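PDB 5WIP: conjugal transfer protein from Escherichia coli, which probably serves as the VirB8-like inner-membrane scaffold of a type IV secretion system that transfers plasmid DNA between bacteria during conjugation. Local coordinates for residues Gln36-Arg41 with Thr88-Asn93. Sequence-based numbering, arbitrary orientation.
Sequences QYVIHR and TRVKIN. With XXO (2-(furan-2-yl)pyridine-4-carboxylic acid), chain E.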
loop_
_atom_site.group_PDB
_atom_site.type_symbol
_atom_site.label_atom_id
_atom_site.label_comp_id
_atom_site.label_asym_id
_atom_site.label_seq_id
_atom_site.Cartn_x
_atom_site.Cartn_y
_atom_site.Cartn_z
ATOM N N GLN A 36 -1.581 -3.241 6.128
ATOM C CA GLN A 36 -0.894 -2.394 7.096
ATOM C C GLN A 36 -1.314 -2.738 8.519
ATOM O O GLN A 36 -0.481 -2.771 9.432
ATOM C CB GLN A 36 -1.171 -0.920 6.796
ATOM C CG GLN A 36 -0.348 -0.359 5.649
ATOM C CD GLN A 36 1.139 -0.373 5.945
ATOM O OE1 GLN A 36 1.903 -1.101 5.313
ATOM N NE2 GLN A 36 1.557 0.436 6.914
ATOM N N TYR A 37 -2.606 -3.002 8.724
ATOM C CA TYR A 37 -3.091 -3.367 10.050
ATOM C C TYR A 37 -2.464 -4.674 10.519
ATOM O O TYR A 37 -2.004 -4.783 11.662
ATOM C CB TYR A 37 -4.616 -3.472 10.028
ATOM C CG TYR A 37 -5.252 -3.663 11.384
ATOM C CD1 TYR A 37 -5.447 -4.933 11.911
ATOM C CD2 TYR A 37 -5.667 -2.574 12.136
ATOM C CE1 TYR A 37 -6.032 -5.112 13.151
ATOM C CE2 TYR A 37 -6.254 -2.742 13.374
ATOM C CZ TYR A 37 -6.434 -4.011 13.878
ATOM O OH TYR A 37 -7.020 -4.178 15.114
ATOM N N VAL A 38 -2.435 -5.680 9.641
ATOM C CA VAL A 38 -1.891 -6.982 10.020
ATOM C C VAL A 38 -0.402 -6.878 10.323
ATOM O O VAL A 38 0.110 -7.553 11.223
ATOM C CB VAL A 38 -2.170 -8.019 8.918
ATOM C CG1 VAL A 38 -1.373 -9.294 9.173
ATOM C CG2 VAL A 38 -3.659 -8.324 8.843
ATOM N N ILE A 39 0.320 -6.040 9.575
ATOM C CA ILE A 39 1.753 -5.899 9.807
ATOM C C ILE A 39 2.014 -5.197 11.133
ATOM O O ILE A 39 2.876 -5.618 11.915
ATOM C CB ILE A 39 2.416 -5.159 8.631
ATOM C CG1 ILE A 39 2.330 -6.000 7.356
ATOM C CG2 ILE A 39 3.862 -4.824 8.965
ATOM C CD1 ILE A 39 2.877 -5.307 6.125
ATOM N N HIS A 40 1.276 -4.119 11.410
ATOM C CA HIS A 40 1.456 -3.405 12.670
ATOM C C HIS A 40 1.105 -4.284 13.864
ATOM O O HIS A 40 1.785 -4.241 14.895
ATOM C CB HIS A 40 0.606 -2.134 12.682
ATOM C CG HIS A 40 1.204 -0.995 11.915
ATOM N ND1 HIS A 40 2.294 -0.286 12.368
ATOM C CD2 HIS A 40 0.856 -0.436 10.732
ATOM C CE1 HIS A 40 2.597 0.658 11.495
ATOM N NE2 HIS A 40 1.739 0.588 10.493
ATOM N N ARG A 41 0.047 -5.086 13.745
ATOM C CA ARG A 41 -0.461 -5.843 14.882
ATOM C C ARG A 41 0.224 -7.190 15.073
ATOM O O ARG A 41 0.286 -7.686 16.203
ATOM C CB ARG A 41 -1.970 -6.059 14.743
ATOM C CG ARG A 41 -2.548 -7.000 15.786
ATOM C CD ARG A 41 -4.036 -6.777 15.985
ATOM N NE ARG A 41 -4.596 -7.718 16.952
ATOM C CZ ARG A 41 -5.793 -7.587 17.514
ATOM N NH1 ARG A 41 -6.560 -6.548 17.212
ATOM N NH2 ARG A 41 -6.222 -8.491 18.383
ATOM N N THR A 88 9.697 -10.314 15.549
ATOM C CA THR A 88 8.855 -11.099 14.650
ATOM C C THR A 88 8.403 -10.210 13.503
ATOM O O THR A 88 7.800 -9.157 13.732
ATOM C CB THR A 88 7.643 -11.680 15.389
ATOM O OG1 THR A 88 8.071 -12.726 16.270
ATOM C CG2 THR A 88 6.627 -12.235 14.399
ATOM N N ARG A 89 8.691 -10.632 12.275
ATOM C CA ARG A 89 8.315 -9.893 11.080
ATOM C C ARG A 89 7.222 -10.638 10.326
ATOM O O ARG A 89 7.112 -11.865 10.408
ATOM C CB ARG A 89 9.524 -9.669 10.164
ATOM C CG ARG A 89 10.147 -10.945 9.622
ATOM C CD ARG A 89 11.332 -10.632 8.721
ATOM N NE ARG A 89 11.852 -11.824 8.054
ATOM C CZ ARG A 89 12.875 -12.547 8.500
ATOM N NH1 ARG A 89 13.494 -12.206 9.621
ATOM N NH2 ARG A 89 13.276 -13.615 7.823
ATOM N N VAL A 90 6.414 -9.886 9.583
ATOM C CA VAL A 90 5.255 -10.431 8.886
ATOM C C VAL A 90 5.527 -10.458 7.388
ATOM O O VAL A 90 6.282 -9.637 6.852
ATOM C CB VAL A 90 3.978 -9.620 9.196
ATOM C CG1 VAL A 90 2.822 -10.090 8.323
ATOM C CG2 VAL A 90 3.622 -9.740 10.670
ATOM N N LYS A 91 4.905 -11.422 6.714
ATOM C CA LYS A 91 4.965 -11.547 5.264
ATOM C C LYS A 91 3.564 -11.859 4.760
ATOM O O LYS A 91 3.011 -12.920 5.073
ATOM C CB LYS A 91 5.948 -12.640 4.838
ATOM C CG LYS A 91 6.022 -12.871 3.334
ATOM C CD LYS A 91 6.515 -11.633 2.598
ATOM C CE LYS A 91 6.655 -11.895 1.106
ATOM N NZ LYS A 91 5.389 -12.410 0.513
ATOM N N ILE A 92 2.989 -10.940 3.991
ATOM C CA ILE A 92 1.646 -11.127 3.452
ATOM C C ILE A 92 1.720 -12.054 2.245
ATOM O O ILE A 92 2.528 -11.845 1.333
ATOM C CB ILE A 92 1.018 -9.776 3.080
ATOM C CG1 ILE A 92 0.960 -8.867 4.309
ATOM C CG2 ILE A 92 -0.380 -9.974 2.502
ATOM C CD1 ILE A 92 0.048 -9.384 5.399
ATOM N N ASN A 93 0.875 -13.085 2.239
ATOM C CA ASN A 93 0.847 -14.067 1.162
ATOM C C ASN A 93 -0.281 -13.815 0.166
ATOM O O ASN A 93 -0.055 -13.848 -1.046
ATOM C CB ASN A 93 0.731 -15.481 1.744
ATOM C CG ASN A 93 1.910 -15.847 2.629
ATOM O OD1 ASN A 93 1.741 -16.223 3.789
ATOM N ND2 ASN A 93 3.116 -15.730 2.083
HETATM C CAA XXO E . 2.439 -6.382 18.330
HETATM C CAC XXO E . 1.998 -4.282 17.846
HETATM C CAD XXO E . 3.285 -4.294 18.227
HETATM C CAE XXO E . 3.696 -5.658 18.578
HETATM C CAF XXO E . 2.204 -7.880 18.511
HETATM C CAH XXO E . 0.657 -9.624 19.085
HETATM C CAI XXO E . 1.784 -10.621 18.830
HETATM C CAJ XXO E . 2.939 -10.200 18.463
HETATM C CAK XXO E . 3.179 -8.737 18.285
HETATM C CAL XXO E . 4.068 -11.197 18.206
HETATM N NAG XXO E . 0.865 -8.367 18.934
HETATM O OAB XXO E . 1.518 -5.472 17.905
HETATM O OAM XXO E . 4.075 -11.880 17.149
HETATM O OAN XXO E . 4.990 -11.332 19.053
#
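The CA atoms of Ile39 and Val90, 5.8 Å apart, are the nearest pair across the two segments, where helix 36-41 runs nearly antiparallel to strand 88-93 with the segment axes 8.1 Å apart at closest approach. The side chains that meet are all aliphatic. Val90 and Ile92, two residues apart on the strand, both project toward the helix, whereas Lys91 between them, and Arg89 just before Val90, point away and keep their charges off the interface. With CG1 anti to the backbone N (chi1 169°), Val38 brings that methyl 4.0 Å from CD1 of Ile92, the two side chains meeting obliquely. The same methyl lies 4.4 Å from CG1 of Val90. Ile39 adds the flank of its chain: its CG1 methylene is 4.2 Å from CG1 of Val90 and touches CG1 of Ile92 more loosely. Beta-branched Val90 and Ile92 suit an extended strand, while Val38 and Ile39 offer compact apolar surface to a sheet face.

Helix 27-42 thus packs against strand 86-98, an outermost strand of the four-stranded antiparallel sheet, in the helix-on-curved-sheet architecture of the NTF2-like fold; the chain is probably the VirB8-type periplasmic domain, without the membrane-spanning N-terminal part. Along one edge, backbone hydrogen bonds of Arg89, Lys91 and Asn93 join the strand to strand 103-114. Arg41 points away from the strand, and its NH1 donates to Tyr37 OH, 3.2 Å away and in the guanidinium plane. Near the helix's C-terminal end XXO lies close to the carbonyl oxygens of His40 and Arg41, while its carboxylate OAM comes 3.8 Å from Thr88 CG2.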